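Local atomic coordinates of glutamate--tRNA ligase (Elizabethkingia anophelis, PDB entry 6B1Z), a protein that probably attaches glutamate to its cognate tRNA in an ATP-dependent reaction, as a class I glutamyl-tRNA synthetase. Residues A[11-16]-A[45-50]; A[472-477]-A[501-506]; A[213-218]-A[241-246]; A[51-56]-A[205-210]. One frame throughout, in Å; residues are numbered along the deposited sequence.

Interaction 1: residues A[11-16]-A[45-50]; sequences KVRVRF and DFILRI. With FMT (formic acid), chain C.
D45 has CG anti to its carbonyl carbon (chi1 -51°), which sets the carboxylate beside segment 11-16, and R13 bends at chi3 (54°) to lay its guanidinium alongside. R13 NH1 gives D45 OD2 a 2.9 Å salt bridge; the oxygen lies near the guanidinium plane but is met on its anti side, well out of the carboxylate plane. K11 NZ reaches D45 OD1 at 3.0 Å from above that plane, so two cations hold the carboxylate. I47 CD1 lies over one face of the R13 guanidinium, toward its rim and 3.6 Å from NH2; E79 and the M221 carbonyl also hold R13. Five backbone N-H...O bonds, from V12 O to R49 N, join the parallel segments. Strands 13-16 and 45-48, connected through helix 26-41, form a beta-alpha-beta unit, as expected in the Rossmann-type catalytic domain of class I synthetases. On the face of V14, F16, F46 and L48 the cross-strand contacts are apolar: F46 CE1 meets F16 CB at 3.8 Å, V14 CG2 sits at the F46 ring edge, and L48 CD1 is 3.8 Å from F16 CD2. The guanidinium groups of R15 and R49 stand 80° apart and share D218 as counter-ion. R15 NH1 and NH2 grip O1 and O2 of a formate, each at 2.9 Å; probably from the crystallisation liquor, it also binds R228.

Interaction 2: residues A[472-477]-A[501-506]; sequences MPLRLS and SRINKA
S477 grips the carbonyl oxygen of P473 twice: S477 OG donates to P473 O at 2.8 Å and S477 N donates to the same oxygen at 3.0 Å, from opposite faces of the carbonyl plane. With its hydroxyl turned back onto its own helix, S477 meets segment 501-506 as a small, compact group, and A506 CB packs 3.3 Å from S477 OG. A water donates to two helix carbonyls, S477 O (2.7 Å) and R502 O (3.0 Å), and so bridges the backbones. Beside this, the branch tip L474 CD1 rests against I503 CD1 at 3.7 Å, the two side chains lying oblique to one another. R502 puts only CB against S477 O; its extended chain carries the guanidinium on to L478, F410 and E498. The segments cross at 100°, their axes 9.2 Å apart at closest, in the anticodon-binding domain. Q436 of helix 433-442 touches S477 and I503, while L474 also packs on V487 and M491, in earlier turns of the same helix 487-507.

Interaction 3: residues A[213-218]-A[241-246]; sequences ANIIDD and LLYEAM. With EDO (1,2-ethanediol), chain V; FMT (formic acid), chain N.
I215 lies over one face of the Y243 ring in a CH-pi contact, its CB 4.1 Å from the ring centroid and displaced toward the rim. Its chi1 of 69° puts CG1 on the L242 side, and CD1 goes on to L242 CB at 3.9 Å and M246 CG at 4.1 Å. The Y243 hydroxyl ends 3.3 Å from D218 CB, without a direct bond to the carboxylate. An ethanediol, probably from the crystallisation liquor, joins them: Y243 OH donates to its O2 at 2.6 Å, and O2 donates to D218 OD1 at 2.7 Å. The carboxylate and the ring are nearly coplanar, 11° apart. Further out, R15 and R49 hold D218 OD2, and R49 and Q92 hold N214 OD1, while N214 ND2 donates to a formate. M246 carries the packing on to Y102 of helix 96-106. Segments 213-218 and 241-246 cross at -60°. Their helices, 210-220 and 236-246, follow one another with strand 225-229 between them, an alternation in keeping with the Rossmann-type catalytic domain; the small molecules bound at N214 and D218 are consistent with a polar pocket in the active-site region of such a class I domain.

Interaction 4: residues A[51-56]-A[205-210]; sequences EDTDTQ and DGMPTY
T53 and Y210 run antiparallel past one another, with T53 OG1 3.7 Å from Y210 CE1 in an oblique approach to the ring. The two branches of T53 divide the work: OG1, flanked by its own backbone N and C (chi1 55°), faces the tyrosine, while CG2 meets M207 CE at 3.7 Å, the side chains crossing at a slant. D54 CB comes to the hydroxyl end of Y210, which is modelled in two conformers, of which this is one. The loop after strand 45-48 thus meets the loop leading into helix 210-220 of the catalytic domain, with T209 at that helix's N-cap. D54 centres an inverse gamma turn, and D205 forms an Asx turn, its OD1 accepting from M207 N at 3.0 Å. One water donates to E51 O at 2.6 Å and accepts from D54 N at 2.8 Å; its very short link to Y210 OH is doubtful. A second joins T53 OG1 to P208 O, and a third donates to T53 O and D205 OD2. Direct contact is van der Waals, and the polar links pass through water.

Interactions 1, 3 and 4 form one cluster in the catalytic domain. Interaction 1 meets interaction 3 through D218, whose OD2 is 2.8 Å from R15 NE and 2.9 Å from R49 NH1, so the strand pair and the helix pair share a buried ion cluster; their centres lie 16 Å apart. Segment 51-56 continues directly from 45-50, and E51 forms a salt bridge with R49. Interaction 4 touches interaction 3 where A213 CB packs 3.6 Å from P208 CG. The formates and ethanediol bound at R15, N214 and D218, though probably from the crystallisation liquor, are consistent with a substrate pocket between these elements. Interaction 2 belongs to the anticodon-binding domain, with its centre 63 Å from that of interaction 1.

Interaction 1: residues A[11-16]-A[45-50]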
loop_
_atom_site.group_PDB
_atom_site.type_symbol
_atom_site.label_atom_id
_atom_site.label_comp_id
_atom_site.label_asym_id
_atom_site.label_seq_id
_atom_site.Cartn_x
_atom_site.Cartn_y
_atom_site.Cartn_z
ATOM N N LYS A 11 -21.422 13.205 -14.957
ATOM C CA LYS A 11 -20.196 13.453 -14.210
ATOM C C LYS A 11 -19.880 12.254 -13.325
ATOM O O LYS A 11 -20.665 11.910 -12.434
ATOM C CB LYS A 11 -20.331 14.713 -13.363
ATOM C CG LYS A 11 -19.015 15.235 -12.779
ATOM C CD LYS A 11 -18.365 16.246 -13.718
ATOM C CE LYS A 11 -17.733 17.404 -12.956
ATOM N NZ LYS A 11 -16.457 17.022 -12.287
ATOM N N VAL A 12 -18.731 11.627 -13.567
ATOM C CA VAL A 12 -18.294 10.498 -12.754
ATOM C C VAL A 12 -17.969 10.977 -11.344
ATOM O O VAL A 12 -17.297 11.999 -11.152
ATOM C CB VAL A 12 -17.088 9.812 -13.413
ATOM C CG1 VAL A 12 -16.376 8.898 -12.450
ATOM C CG2 VAL A 12 -17.551 9.062 -14.663
ATOM N N ARG A 13 -18.455 10.243 -10.344
ATOM C CA ARG A 13 -18.125 10.513 -8.946
ATOM C C ARG A 13 -17.831 9.190 -8.256
ATOM O O ARG A 13 -18.683 8.293 -8.245
ATOM C CB ARG A 13 -19.272 11.258 -8.249
ATOM C CG ARG A 13 -19.482 12.670 -8.791
ATOM C CD ARG A 13 -20.678 13.375 -8.186
ATOM N NE ARG A 13 -20.647 13.413 -6.725
ATOM C CZ ARG A 13 -19.882 14.221 -5.989
ATOM N NH1 ARG A 13 -19.028 15.079 -6.555
ATOM N NH2 ARG A 13 -19.952 14.146 -4.666
ATOM N N VAL A 14 -16.626 9.063 -7.710
ATOM C CA VAL A 14 -16.185 7.861 -7.009
ATOM C C VAL A 14 -15.820 8.251 -5.584
ATOM O O VAL A 14 -15.550 9.414 -5.291
ATOM C CB VAL A 14 -14.981 7.187 -7.705
ATOM C CG1 VAL A 14 -15.353 6.758 -9.123
ATOM C CG2 VAL A 14 -13.771 8.135 -7.707
ATOM N N ARG A 15 -15.789 7.265 -4.689
ATOM C CA ARG A 15 -15.378 7.562 -3.322
ATOM C C ARG A 15 -14.513 6.452 -2.743
ATOM O O ARG A 15 -14.774 5.260 -2.929
ATOM C CB ARG A 15 -16.590 7.826 -2.396
ATOM C CG ARG A 15 -17.315 6.579 -1.843
ATOM C CD ARG A 15 -17.903 5.679 -2.931
ATOM N NE ARG A 15 -18.785 4.665 -2.355
ATOM C CZ ARG A 15 -18.387 3.495 -1.862
ATOM N NH1 ARG A 15 -17.101 3.153 -1.879
ATOM N NH2 ARG A 15 -19.289 2.656 -1.348
ATOM N N PHE A 16 -13.475 6.871 -2.027
ATOM C CA PHE A 16 -12.680 5.987 -1.196
ATOM C C PHE A 16 -13.292 6.051 0.193
ATOM O O PHE A 16 -13.433 7.151 0.751
ATOM C CB PHE A 16 -11.218 6.446 -1.212
ATOM C CG PHE A 16 -10.275 5.537 -0.477
ATOM C CD1 PHE A 16 -10.289 4.173 -0.698
ATOM C CD2 PHE A 16 -9.343 6.067 0.414
ATOM C CE1 PHE A 16 -9.413 3.342 -0.032
ATOM C CE2 PHE A 16 -8.455 5.230 1.088
ATOM C CZ PHE A 16 -8.496 3.870 0.863
ATOM N N ASP A 45 -14.933 13.419 -10.089
ATOM C CA ASP A 45 -14.628 13.794 -8.710
ATOM C C ASP A 45 -14.231 12.589 -7.866
ATOM O O ASP A 45 -14.831 11.514 -7.974
ATOM C CB ASP A 45 -15.835 14.471 -8.054
ATOM C CG ASP A 45 -16.395 15.610 -8.883
ATOM O OD1 ASP A 45 -15.589 16.392 -9.438
ATOM O OD2 ASP A 45 -17.639 15.740 -8.975
ATOM N N PHE A 46 -13.247 12.791 -6.991
ATOM C CA PHE A 46 -12.731 11.770 -6.085
ATOM C C PHE A 46 -13.048 12.210 -4.658
ATOM O O PHE A 46 -12.543 13.241 -4.201
ATOM C CB PHE A 46 -11.226 11.587 -6.330
ATOM C CG PHE A 46 -10.509 10.693 -5.340
ATOM C CD1 PHE A 46 -10.945 9.406 -5.088
ATOM C CD2 PHE A 46 -9.326 11.128 -4.738
ATOM C CE1 PHE A 46 -10.255 8.577 -4.197
ATOM C CE2 PHE A 46 -8.636 10.300 -3.850
ATOM C CZ PHE A 46 -9.100 9.028 -3.591
ATOM N N ILE A 47 -13.900 11.449 -3.978
ATOM C CA ILE A 47 -14.429 11.783 -2.659
ATOM C C ILE A 47 -13.776 10.871 -1.630
ATOM O O ILE A 47 -13.612 9.670 -1.871
ATOM C CB ILE A 47 -15.969 11.620 -2.628
ATOM C CG1 ILE A 47 -16.679 12.759 -3.365
ATOM C CG2 ILE A 47 -16.506 11.546 -1.184
ATOM C CD1 ILE A 47 -16.635 12.709 -4.863
ATOM N N LEU A 48 -13.403 11.430 -0.477
ATOM C CA LEU A 48 -13.001 10.630 0.679
ATOM C C LEU A 48 -14.107 10.706 1.720
ATOM O O LEU A 48 -14.449 11.803 2.187
ATOM C CB LEU A 48 -11.679 11.135 1.274
ATOM C CG LEU A 48 -11.260 10.452 2.584
ATOM C CD1 LEU A 48 -10.905 8.971 2.367
ATOM C CD2 LEU A 48 -10.051 11.194 3.165
ATOM N N ARG A 49 -14.689 9.555 2.060
ATOM C CA ARG A 49 -15.718 9.467 3.083
ATOM C C ARG A 49 -15.197 8.583 4.206
ATOM O O ARG A 49 -14.806 7.431 3.973
ATOM C CB ARG A 49 -17.032 8.925 2.509
ATOM C CG ARG A 49 -18.178 8.973 3.516
ATOM C CD ARG A 49 -19.533 8.628 2.894
ATOM N NE ARG A 49 -19.598 7.212 2.511
ATOM C CZ ARG A 49 -19.994 6.762 1.324
ATOM N NH1 ARG A 49 -20.380 7.597 0.369
ATOM N NH2 ARG A 49 -20.033 5.460 1.104
ATOM N N ILE A 50 -15.162 9.126 5.414
ATOM C CA ILE A 50 -14.620 8.414 6.565
ATOM C C ILE A 50 -15.724 7.561 7.180
ATOM O O ILE A 50 -16.795 8.059 7.554
ATOM C CB ILE A 50 -14.016 9.388 7.587
ATOM C CG1 ILE A 50 -12.831 10.131 6.964
ATOM C CG2 ILE A 50 -13.618 8.641 8.874
ATOM C CD1 ILE A 50 -11.701 9.244 6.466
HETATM C C FMT C . -17.579 0.087 0.120
HETATM O O1 FMT C . -16.670 0.621 -0.525
HETATM O O2 FMT C . -18.764 0.048 -0.247
#

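Interaction 2: residues A[472-477]-A[501-506]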
loop_
_atom_site.group_PDB
_atom_site.type_symbol
_atom_site.label_atom_id
_atom_site.label_comp_id
_atom_site.label_asym_id
_atom_site.label_seq_id
_atom_site.Cartn_x
_atom_site.Cartn_y
_atom_site.Cartn_z
ATOM N N MET A 472 44.193 -4.874 -9.770
ATOM C CA MET A 472 43.536 -5.796 -8.848
ATOM C C MET A 472 44.119 -5.721 -7.437
ATOM O O MET A 472 43.351 -5.603 -6.474
ATOM C CB MET A 472 43.584 -7.232 -9.378
ATOM C CG MET A 472 42.702 -8.191 -8.587
ATOM S SD MET A 472 42.469 -9.800 -9.368
ATOM C CE MET A 472 41.563 -9.344 -10.844
ATOM N N PRO A 473 45.442 -5.784 -7.247
ATOM C CA PRO A 473 45.962 -5.582 -5.885
ATOM C C PRO A 473 45.680 -4.188 -5.354
ATOM O O PRO A 473 45.517 -4.014 -4.140
ATOM C CB PRO A 473 47.468 -5.848 -6.035
ATOM C CG PRO A 473 47.758 -5.582 -7.458
ATOM C CD PRO A 473 46.536 -6.030 -8.207
ATOM N N LEU A 474 45.606 -3.195 -6.242
ATOM C CA LEU A 474 45.232 -1.844 -5.837
ATOM C C LEU A 474 43.801 -1.805 -5.304
ATOM O O LEU A 474 43.531 -1.193 -4.263
ATOM C CB LEU A 474 45.403 -0.895 -7.025
ATOM C CG LEU A 474 45.217 0.607 -6.840
ATOM C CD1 LEU A 474 46.071 1.115 -5.689
ATOM C CD2 LEU A 474 45.598 1.306 -8.135
ATOM N N ARG A 475 42.867 -2.455 -6.009
ATOM C CA ARG A 475 41.496 -2.546 -5.512
ATOM C C ARG A 475 41.454 -3.208 -4.141
ATOM O O ARG A 475 40.759 -2.735 -3.235
ATOM C CB ARG A 475 40.621 -3.312 -6.505
ATOM C CG ARG A 475 39.148 -3.439 -6.067
ATOM C CD ARG A 475 38.301 -4.257 -7.048
ATOM N NE ARG A 475 38.328 -3.712 -8.401
ATOM C CZ ARG A 475 37.532 -2.739 -8.834
ATOM N NH1 ARG A 475 36.643 -2.187 -8.016
ATOM N NH2 ARG A 475 37.633 -2.308 -10.085
ATOM N N LEU A 476 42.197 -4.306 -3.968
ATOM C CA LEU A 476 42.210 -4.989 -2.678
ATOM C C LEU A 476 42.704 -4.064 -1.572
ATOM O O LEU A 476 42.137 -4.040 -0.472
ATOM C CB LEU A 476 43.079 -6.242 -2.760
ATOM C CG LEU A 476 43.223 -7.046 -1.467
ATOM C CD1 LEU A 476 41.916 -7.729 -1.123
ATOM C CD2 LEU A 476 44.340 -8.058 -1.602
ATOM N N SER A 477 43.739 -3.272 -1.861
ATOM C CA SER A 477 44.295 -2.357 -0.867
ATOM C C SER A 477 43.268 -1.326 -0.419
ATOM O O SER A 477 43.205 -0.969 0.766
ATOM C CB SER A 477 45.515 -1.646 -1.445
ATOM O OG SER A 477 46.488 -2.576 -1.880
ATOM N N SER A 501 48.036 5.929 2.049
ATOM C CA SER A 501 47.937 5.305 3.366
ATOM C C SER A 501 47.409 3.875 3.268
ATOM O O SER A 501 47.976 2.950 3.864
ATOM C CB SER A 501 47.041 6.146 4.276
ATOM O OG SER A 501 46.889 5.531 5.543
ATOM N N ARG A 502 46.321 3.671 2.518
ATOM C CA ARG A 502 45.766 2.326 2.390
ATOM C C ARG A 502 46.722 1.396 1.656
ATOM O O ARG A 502 46.805 0.205 1.978
ATOM C CB ARG A 502 44.417 2.373 1.677
ATOM C CG ARG A 502 43.348 3.085 2.470
ATOM C CD ARG A 502 41.999 2.994 1.783
ATOM N NE ARG A 502 41.059 3.919 2.401
ATOM C CZ ARG A 502 39.766 3.985 2.102
ATOM N NH1 ARG A 502 39.250 3.170 1.191
ATOM N NH2 ARG A 502 38.993 4.872 2.722
ATOM N N ILE A 503 47.438 1.914 0.656
ATOM C CA ILE A 503 48.394 1.087 -0.076
ATOM C C ILE A 503 49.508 0.629 0.857
ATOM O O ILE A 503 49.853 -0.557 0.907
ATOM C CB ILE A 503 48.957 1.853 -1.287
ATOM C CG1 ILE A 503 47.888 2.051 -2.360
ATOM C CG2 ILE A 503 50.173 1.129 -1.865
ATOM C CD1 ILE A 503 48.316 3.018 -3.446
ATOM N N ASN A 504 50.075 1.567 1.621
ATOM C CA ASN A 504 51.149 1.221 2.551
ATOM C C ASN A 504 50.654 0.268 3.632
ATOM O O ASN A 504 51.389 -0.624 4.068
ATOM C CB ASN A 504 51.733 2.488 3.179
ATOM C CG ASN A 504 52.539 3.311 2.190
ATOM O OD1 ASN A 504 53.225 2.767 1.323
ATOM N ND2 ASN A 504 52.458 4.630 2.313
ATOM N N LYS A 505 49.405 0.442 4.073
ATOM C CA LYS A 505 48.824 -0.483 5.038
ATOM C C LYS A 505 48.715 -1.885 4.450
ATOM O O LYS A 505 48.995 -2.878 5.132
ATOM C CB LYS A 505 47.458 0.038 5.489
ATOM C CG LYS A 505 46.463 -1.026 5.928
ATOM C CD LYS A 505 46.721 -1.511 7.344
ATOM C CE LYS A 505 45.604 -2.441 7.800
ATOM N NZ LYS A 505 45.805 -2.924 9.192
ATOM N N ALA A 506 48.331 -1.985 3.173
ATOM C CA ALA A 506 48.240 -3.292 2.531
ATOM C C ALA A 506 49.623 -3.886 2.287
ATOM O O ALA A 506 49.805 -5.104 2.395
ATOM C CB ALA A 506 47.461 -3.181 1.221
HETATM O O HOH W 1 44.392 -1.015 3.175
#

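Interaction 3: residues A[213-218]-A[241-246]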
loop_
_atom_site.group_PDB
_atom_site.type_symbol
_atom_site.label_atom_id
_atom_site.label_comp_id
_atom_site.label_asym_id
_atom_site.label_seq_id
_atom_site.Cartn_x
_atom_site.Cartn_y
_atom_site.Cartn_z
ATOM N N ALA A 213 -25.537 2.609 5.820
ATOM C CA ALA A 213 -24.890 3.919 5.719
ATOM C C ALA A 213 -24.291 4.138 4.335
ATOM O O ALA A 213 -24.396 5.240 3.774
ATOM C CB ALA A 213 -23.807 4.066 6.790
ATOM N N ASN A 214 -23.670 3.102 3.755
ATOM C CA ASN A 214 -23.003 3.311 2.479
ATOM C C ASN A 214 -23.994 3.477 1.335
ATOM O O ASN A 214 -23.753 4.290 0.438
ATOM C CB ASN A 214 -22.008 2.187 2.193
ATOM C CG ASN A 214 -20.717 2.363 2.948
ATOM O OD1 ASN A 214 -20.385 3.475 3.370
ATOM N ND2 ASN A 214 -19.980 1.279 3.134
ATOM N N ILE A 215 -25.124 2.748 1.336
ATOM C CA ILE A 215 -26.048 2.972 0.226
ATOM C C ILE A 215 -26.733 4.335 0.377
ATOM O O ILE A 215 -26.970 5.027 -0.619
ATOM C CB ILE A 215 -27.058 1.808 0.045
ATOM C CG1 ILE A 215 -28.076 1.713 1.181
ATOM C CG2 ILE A 215 -26.320 0.475 -0.191
ATOM C CD1 ILE A 215 -29.434 2.317 0.808
ATOM N N ILE A 216 -27.039 4.754 1.615
ATOM C CA ILE A 216 -27.602 6.090 1.839
ATOM C C ILE A 216 -26.632 7.152 1.345
ATOM O O ILE A 216 -27.008 8.077 0.609
ATOM C CB ILE A 216 -27.926 6.301 3.329
ATOM C CG1 ILE A 216 -29.152 5.464 3.745
ATOM C CG2 ILE A 216 -28.121 7.816 3.645
ATOM C CD1 ILE A 216 -29.308 5.331 5.245
ATOM N N ASP A 217 -25.364 7.021 1.725
ATOM C CA ASP A 217 -24.424 8.083 1.384
ATOM C C ASP A 217 -23.980 8.038 -0.070
ATOM O O ASP A 217 -23.678 9.090 -0.642
ATOM C CB ASP A 217 -23.212 8.037 2.314
ATOM C CG ASP A 217 -23.548 8.472 3.742
ATOM O OD1 ASP A 217 -24.602 9.124 3.958
ATOM O OD2 ASP A 217 -22.744 8.173 4.644
ATOM N N ASP A 218 -23.907 6.857 -0.683
ATOM C CA ASP A 218 -23.633 6.815 -2.115
ATOM C C ASP A 218 -24.760 7.476 -2.898
ATOM O O ASP A 218 -24.516 8.188 -3.878
ATOM C CB ASP A 218 -23.392 5.374 -2.566
ATOM C CG ASP A 218 -22.083 4.832 -2.047
ATOM O OD1 ASP A 218 -21.887 3.603 -2.082
ATOM O OD2 ASP A 218 -21.245 5.667 -1.598
ATOM N N LEU A 241 -30.542 -4.693 -3.478
ATOM C CA LEU A 241 -31.892 -4.771 -2.924
ATOM C C LEU A 241 -32.210 -3.568 -2.041
ATOM O O LEU A 241 -33.374 -3.140 -1.975
ATOM C CB LEU A 241 -32.068 -6.079 -2.137
ATOM C CG LEU A 241 -32.243 -7.319 -3.008
ATOM C CD1 LEU A 241 -32.026 -8.569 -2.133
ATOM C CD2 LEU A 241 -33.649 -7.311 -3.617
ATOM N N LEU A 242 -31.204 -3.011 -1.346
ATOM C CA LEU A 242 -31.460 -1.818 -0.547
ATOM C C LEU A 242 -31.811 -0.623 -1.426
ATOM O O LEU A 242 -32.713 0.149 -1.083
ATOM C CB LEU A 242 -30.249 -1.504 0.337
ATOM C CG LEU A 242 -30.110 -2.462 1.530
ATOM C CD1 LEU A 242 -28.747 -2.235 2.205
ATOM C CD2 LEU A 242 -31.242 -2.302 2.565
ATOM N N TYR A 243 -31.112 -0.442 -2.553
ATOM C CA TYR A 243 -31.487 0.645 -3.461
ATOM C C TYR A 243 -32.918 0.456 -3.939
ATOM O O TYR A 243 -33.704 1.406 -3.942
ATOM C CB TYR A 243 -30.534 0.741 -4.658
ATOM C CG TYR A 243 -29.196 1.348 -4.313
ATOM C CD1 TYR A 243 -29.055 2.715 -4.171
ATOM C CD2 TYR A 243 -28.080 0.545 -4.134
ATOM C CE1 TYR A 243 -27.833 3.274 -3.842
ATOM C CE2 TYR A 243 -26.846 1.094 -3.798
ATOM C CZ TYR A 243 -26.741 2.458 -3.655
ATOM O OH TYR A 243 -25.526 3.016 -3.341
ATOM N N GLU A 244 -33.290 -0.780 -4.274
ATOM C CA GLU A 244 -34.670 -1.055 -4.665
ATOM C C GLU A 244 -35.644 -0.705 -3.544
ATOM O O GLU A 244 -36.692 -0.083 -3.785
ATOM C CB GLU A 244 -34.806 -2.523 -5.062
ATOM C CG GLU A 244 -36.220 -2.912 -5.473
ATOM C CD GLU A 244 -36.333 -4.382 -5.825
ATOM O OE1 GLU A 244 -35.346 -4.968 -6.307
ATOM O OE2 GLU A 244 -37.415 -4.959 -5.610
ATOM N N ALA A 245 -35.325 -1.101 -2.309
ATOM C CA ALA A 245 -36.215 -0.831 -1.182
ATOM C C ALA A 245 -36.460 0.665 -1.011
ATOM O O ALA A 245 -37.569 1.082 -0.639
ATOM C CB ALA A 245 -35.636 -1.435 0.105
ATOM N N MET A 246 -35.465 1.482 -1.334
ATOM C CA MET A 246 -35.540 2.921 -1.152
ATOM C C MET A 246 -36.123 3.642 -2.357
ATOM O O MET A 246 -36.316 4.867 -2.297
ATOM C CB MET A 246 -34.148 3.483 -0.848
ATOM C CG MET A 246 -33.491 2.872 0.410
ATOM S SD MET A 246 -34.444 3.084 1.926
ATOM C CE MET A 246 -34.163 4.835 2.247
HETATM C C1 EDO V . -22.499 0.477 -0.859
HETATM O O1 EDO V . -22.874 -0.576 0.032
HETATM C C2 EDO V . -23.170 0.251 -2.203
HETATM O O2 EDO V . -23.402 1.516 -2.837
HETATM C C FMT N . -16.392 0.200 5.303
HETATM O O1 FMT N . -16.040 0.420 6.463
HETATM O O2 FMT N . -17.163 0.918 4.665
#

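Interaction 4: residues A[51-56]-A[205-210]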
loop_
_atom_site.group_PDB
_atom_site.type_symbol
_atom_site.label_atom_id
_atom_site.label_comp_id
_atom_site.label_asym_id
_atom_site.label_seq_id
_atom_site.Cartn_x
_atom_site.Cartn_y
_atom_site.Cartn_z
ATOM N N GLU A 51 -15.466 6.259 7.263
ATOM C CA GLU A 51 -16.460 5.297 7.712
ATOM C C GLU A 51 -16.269 5.040 9.202
ATOM O O GLU A 51 -15.767 3.997 9.624
ATOM C CB GLU A 51 -16.327 4.017 6.906
ATOM C CG GLU A 51 -16.246 4.282 5.433
ATOM C CD GLU A 51 -17.610 4.369 4.814
ATOM O OE1 GLU A 51 -18.324 3.345 4.906
ATOM O OE2 GLU A 51 -17.972 5.449 4.283
ATOM N N ASP A 52 -16.665 6.028 10.001
ATOM C CA ASP A 52 -16.388 6.007 11.431
ATOM C C ASP A 52 -17.638 5.785 12.278
ATOM O O ASP A 52 -17.722 6.296 13.396
ATOM C CB ASP A 52 -15.674 7.293 11.867
ATOM C CG ASP A 52 -16.514 8.548 11.646
ATOM O OD1 ASP A 52 -17.447 8.510 10.816
ATOM O OD2 ASP A 52 -16.228 9.575 12.306
ATOM N N THR A 53 -18.610 4.999 11.792
ATOM C CA THR A 53 -19.764 4.700 12.641
ATOM C C THR A 53 -19.515 3.564 13.627
ATOM O O THR A 53 -20.271 3.434 14.596
ATOM C CB THR A 53 -21.005 4.349 11.815
ATOM O OG1 THR A 53 -20.712 3.267 10.925
ATOM C CG2 THR A 53 -21.486 5.562 11.028
ATOM N N ASP A 54 -18.494 2.733 13.410
ATOM C CA ASP A 54 -18.193 1.653 14.354
ATOM C C ASP A 54 -17.215 2.204 15.390
ATOM O O ASP A 54 -16.002 1.990 15.334
ATOM C CB ASP A 54 -17.646 0.428 13.632
ATOM C CG ASP A 54 -17.682 -0.822 14.498
ATOM O OD1 ASP A 54 -18.114 -0.725 15.665
ATOM O OD2 ASP A 54 -17.280 -1.897 14.007
ATOM N N THR A 55 -17.783 2.926 16.357
ATOM C CA THR A 55 -16.996 3.704 17.309
ATOM C C THR A 55 -16.022 2.842 18.108
ATOM O O THR A 55 -14.952 3.322 18.499
ATOM C CB THR A 55 -17.934 4.455 18.256
ATOM O OG1 THR A 55 -19.019 5.017 17.506
ATOM C CG2 THR A 55 -17.194 5.571 18.977
ATOM N N GLN A 56 -16.359 1.578 18.358
ATOM C CA GLN A 56 -15.502 0.762 19.208
ATOM C C GLN A 56 -14.310 0.169 18.466
ATOM O O GLN A 56 -13.441 -0.432 19.108
ATOM C CB GLN A 56 -16.316 -0.355 19.871
ATOM C CG GLN A 56 -16.814 -1.444 18.937
ATOM C CD GLN A 56 -17.712 -2.440 19.649
ATOM O OE1 GLN A 56 -18.676 -2.058 20.316
ATOM N NE2 GLN A 56 -17.393 -3.724 19.523
ATOM N N ASP A 205 -28.423 1.709 18.882
ATOM C CA ASP A 205 -28.327 3.130 19.177
ATOM C C ASP A 205 -28.838 4.018 18.046
ATOM O O ASP A 205 -28.702 5.242 18.133
ATOM C CB ASP A 205 -26.879 3.501 19.531
ATOM C CG ASP A 205 -25.899 3.255 18.393
ATOM O OD1 ASP A 205 -26.320 2.812 17.302
ATOM O OD2 ASP A 205 -24.693 3.508 18.592
ATOM N N GLY A 206 -29.436 3.439 16.999
ATOM C CA GLY A 206 -29.934 4.221 15.888
ATOM C C GLY A 206 -28.921 4.506 14.801
ATOM O O GLY A 206 -29.292 5.080 13.764
ATOM N N MET A 207 -27.657 4.126 14.997
ATOM C CA MET A 207 -26.739 4.385 13.900
ATOM C C MET A 207 -26.735 3.210 12.922
ATOM O O MET A 207 -26.827 2.048 13.338
ATOM C CB MET A 207 -25.322 4.634 14.413
ATOM C CG MET A 207 -25.103 6.032 15.031
ATOM S SD MET A 207 -25.509 7.473 13.983
ATOM C CE MET A 207 -24.158 7.388 12.800
ATOM N N PRO A 208 -26.644 3.499 11.630
ATOM C CA PRO A 208 -26.634 2.424 10.639
ATOM C C PRO A 208 -25.366 1.589 10.716
ATOM O O PRO A 208 -24.317 2.028 11.193
ATOM C CB PRO A 208 -26.712 3.172 9.305
ATOM C CG PRO A 208 -26.004 4.484 9.602
ATOM C CD PRO A 208 -26.427 4.823 11.018
ATOM N N THR A 209 -25.479 0.356 10.228
ATOM C CA THR A 209 -24.309 -0.420 9.877
ATOM C C THR A 209 -23.741 0.086 8.556
ATOM O O THR A 209 -24.391 0.851 7.833
ATOM C CB THR A 209 -24.664 -1.901 9.750
ATOM O OG1 THR A 209 -25.579 -2.057 8.659
ATOM C CG2 THR A 209 -25.290 -2.409 11.060
ATOM N N TYR A 210 -22.524 -0.372 8.224
ATOM C CA TYR A 210 -21.870 0.053 6.985
ATOM C C TYR A 210 -22.754 -0.198 5.771
ATOM O O TYR A 210 -22.779 0.602 4.831
ATOM C CB TYR A 210 -20.541 -0.683 6.775
ATOM C CG TYR A 210 -19.430 -0.404 7.762
ATOM C CD1 TYR A 210 -19.323 0.815 8.421
ATOM C CD2 TYR A 210 -18.465 -1.369 8.013
ATOM C CE1 TYR A 210 -18.280 1.056 9.314
ATOM C CE2 TYR A 210 -17.436 -1.141 8.896
ATOM C CZ TYR A 210 -17.347 0.068 9.542
ATOM O OH TYR A 210 -16.312 0.275 10.421
HETATM O O HOH W 2 -16.404 2.486 11.583
HETATM O O HOH W 3 -21.888 1.221 12.182
HETATM O O HOH W 4 -22.575 3.869 16.390
#